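Local coordinates for protein prolyl 4-hydroxylase (Paramecium bursaria Chlorella virus 1, PDB 5C5T) that probably hydroxylates prolines of collagen-like chains as a metal-dependent dioxygenase that uses 2-oxoglutarate as co-substrate, at residues L210-S214 against G215-I219. Sequence-based numbering, arbitrary orientation.
Sequences LPVKS and GEKII. With AKG (2-oxoglutaric acid), chain C.
Gly-215 follows Ser-214 at the turn of a loop that folds back on itself, and its carbonyl O lies 3.9 Å from CG1 of Val-212. Its phi of 86° and psi of -145° are backbone angles that only a residue without a CB takes up easily, since a CB would press on the carbonyl O of Ser-214. Glu-216 meets the earlier residues through its backbone, CA lying 4.4 Å from Val-212 CG1, while its side chain turns away, OE1 forming a salt bridge with Arg-128 of strand 120-129 and OE2 one with Lys-162 of strand 153-162. Lys-217 lies on strand 217-225, in the middle of the antiparallel major sheet of the double-stranded beta-helix (jelly-roll) fold of 2-oxoglutarate oxygenases; the loop before it leads over from strand 207-209 of the minor sheet. Lys-217 CB sits 3.8 Å from Val-212 CG2, the methyl next to the valine's backbone N, and the two side chains cross at a slant, with Tyr-129 touching both. With CG anti to the backbone N (chi1 170°) and every later torsion also near 180°, the lysine runs fully extended into the pocket. There NZ donates to carboxylate O4 of 2-oxoglutarate at 2.7 Å and more weakly to O3 at 3.0 Å, a charge pairing that probably favours the protonated amine. NZ also gives a hydrogen bond to Gly-170 O and one to a water 2.9 Å away; that water in turn donates to Leu-210 O at 2.8 Å, tying the start of the loop to the lysine's tip. Thr-172 OG1 is a further hydrogen-bond partner of the ligand. Two residues on, Ile-219 sets CD1 3.6 Å from ligand C3, an apolar contact with the carbon chain between the two carboxylates.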
loop_
_atom_site.group_PDB
_atom_site.type_symbol
_atom_site.label_atom_id
_atom_site.label_comp_id
_atom_site.label_asym_id
_atom_site.label_seq_id
_atom_site.Cartn_x
_atom_site.Cartn_y
_atom_site.Cartn_z
ATOM N N LEU A 210 -7.011 -4.015 9.752
ATOM C CA LEU A 210 -7.780 -4.377 10.934
ATOM C C LEU A 210 -7.580 -3.393 12.083
ATOM O O LEU A 210 -6.622 -2.611 12.131
ATOM C CB LEU A 210 -7.400 -5.802 11.372
ATOM C CG LEU A 210 -7.655 -6.921 10.354
ATOM C CD1 LEU A 210 -7.416 -8.270 10.982
ATOM C CD2 LEU A 210 -9.071 -6.853 9.788
ATOM N N PRO A 211 -8.507 -3.393 13.041
ATOM C CA PRO A 211 -8.337 -2.354 14.065
ATOM C C PRO A 211 -7.054 -2.433 14.870
ATOM O O PRO A 211 -6.579 -3.537 15.182
ATOM C CB PRO A 211 -9.556 -2.589 14.958
ATOM C CG PRO A 211 -10.570 -3.198 14.038
ATOM C CD PRO A 211 -9.779 -4.120 13.196
ATOM N N VAL A 212 -6.492 -1.265 15.164
ATOM C CA VAL A 212 -5.330 -1.174 16.039
ATOM C C VAL A 212 -5.855 -1.234 17.463
ATOM O O VAL A 212 -6.752 -0.478 17.823
ATOM C CB VAL A 212 -4.539 0.087 15.796
ATOM C CG1 VAL A 212 -3.458 0.295 16.893
ATOM C CG2 VAL A 212 -3.908 0.014 14.406
ATOM N N LYS A 213 -5.266 -2.108 18.270
ATOM C CA LYS A 213 -5.683 -2.241 19.670
ATOM C C LYS A 213 -4.767 -1.463 20.600
ATOM O O LYS A 213 -5.209 -0.911 21.622
ATOM C CB LYS A 213 -5.684 -3.697 20.086
ATOM C CG LYS A 213 -6.659 -4.542 19.343
ATOM C CD LYS A 213 -6.457 -5.972 19.788
ATOM C CE LYS A 213 -6.965 -6.973 18.807
ATOM N NZ LYS A 213 -6.863 -8.333 19.415
ATOM N N SER A 214 -3.490 -1.421 20.257
ATOM C CA SER A 214 -2.570 -0.698 21.104
ATOM C C SER A 214 -1.374 -0.173 20.307
ATOM O O SER A 214 -0.919 -0.765 19.319
ATOM C CB SER A 214 -2.100 -1.564 22.270
ATOM O OG SER A 214 -1.177 -2.524 21.844
ATOM N N GLY A 215 -0.914 0.997 20.694
ATOM C CA GLY A 215 0.183 1.618 19.983
ATOM C C GLY A 215 -0.354 2.397 18.814
ATOM O O GLY A 215 -1.433 2.978 18.909
ATOM N N GLU A 216 0.413 2.409 17.724
ATOM C CA GLU A 216 -0.007 3.069 16.515
ATOM C C GLU A 216 0.535 2.351 15.299
ATOM O O GLU A 216 1.449 1.505 15.381
ATOM C CB GLU A 216 0.455 4.531 16.531
ATOM C CG GLU A 216 1.958 4.657 16.409
ATOM C CD GLU A 216 2.474 6.016 16.827
ATOM O OE1 GLU A 216 2.099 7.030 16.200
ATOM O OE2 GLU A 216 3.263 6.063 17.796
ATOM N N LYS A 217 -0.103 2.637 14.169
ATOM C CA LYS A 217 0.279 2.027 12.902
ATOM C C LYS A 217 0.421 3.156 11.869
ATOM O O LYS A 217 -0.500 3.962 11.713
ATOM C CB LYS A 217 -0.761 0.994 12.446
ATOM C CG LYS A 217 -0.606 0.445 11.025
ATOM C CD LYS A 217 -1.716 -0.575 10.779
ATOM C CE LYS A 217 -1.716 -1.083 9.351
ATOM N NZ LYS A 217 -2.892 -1.942 9.097
ATOM N N ILE A 218 1.556 3.196 11.191
ATOM C CA ILE A 218 1.796 4.180 10.133
ATOM C C ILE A 218 2.276 3.422 8.883
ATOM O O ILE A 218 3.209 2.605 8.981
ATOM C CB ILE A 218 2.798 5.267 10.571
ATOM C CG1 ILE A 218 2.394 5.842 11.929
ATOM C CG2 ILE A 218 2.890 6.322 9.484
ATOM C CD1 ILE A 218 3.312 6.922 12.428
ATOM N N ILE A 219 1.632 3.706 7.738
ATOM C CA ILE A 219 1.990 3.142 6.452
ATOM C C ILE A 219 2.281 4.230 5.403
ATOM O O ILE A 219 1.828 5.392 5.503
ATOM C CB ILE A 219 0.855 2.220 5.971
ATOM C CG1 ILE A 219 -0.419 3.014 5.761
ATOM C CG2 ILE A 219 0.696 1.076 6.965
ATOM C CD1 ILE A 219 -1.554 2.194 5.176
HETATM C C1 AKG C . -5.152 1.396 1.936
HETATM O O1 AKG C . -4.694 2.474 2.424
HETATM O O2 AKG C . -5.726 1.436 0.816
HETATM C C2 AKG C . -5.111 0.128 2.744
HETATM O O5 AKG C . -5.802 -0.785 2.383
HETATM C C3 AKG C . -4.217 0.040 3.992
HETATM C C4 AKG C . -4.225 -1.338 4.602
HETATM C C5 AKG C . -3.680 -1.347 6.007
HETATM O O3 AKG C . -3.721 -0.300 6.711
HETATM O O4 AKG C . -3.161 -2.414 6.457
HETATM O O HOH W 1 -5.369 -0.949 10.255
#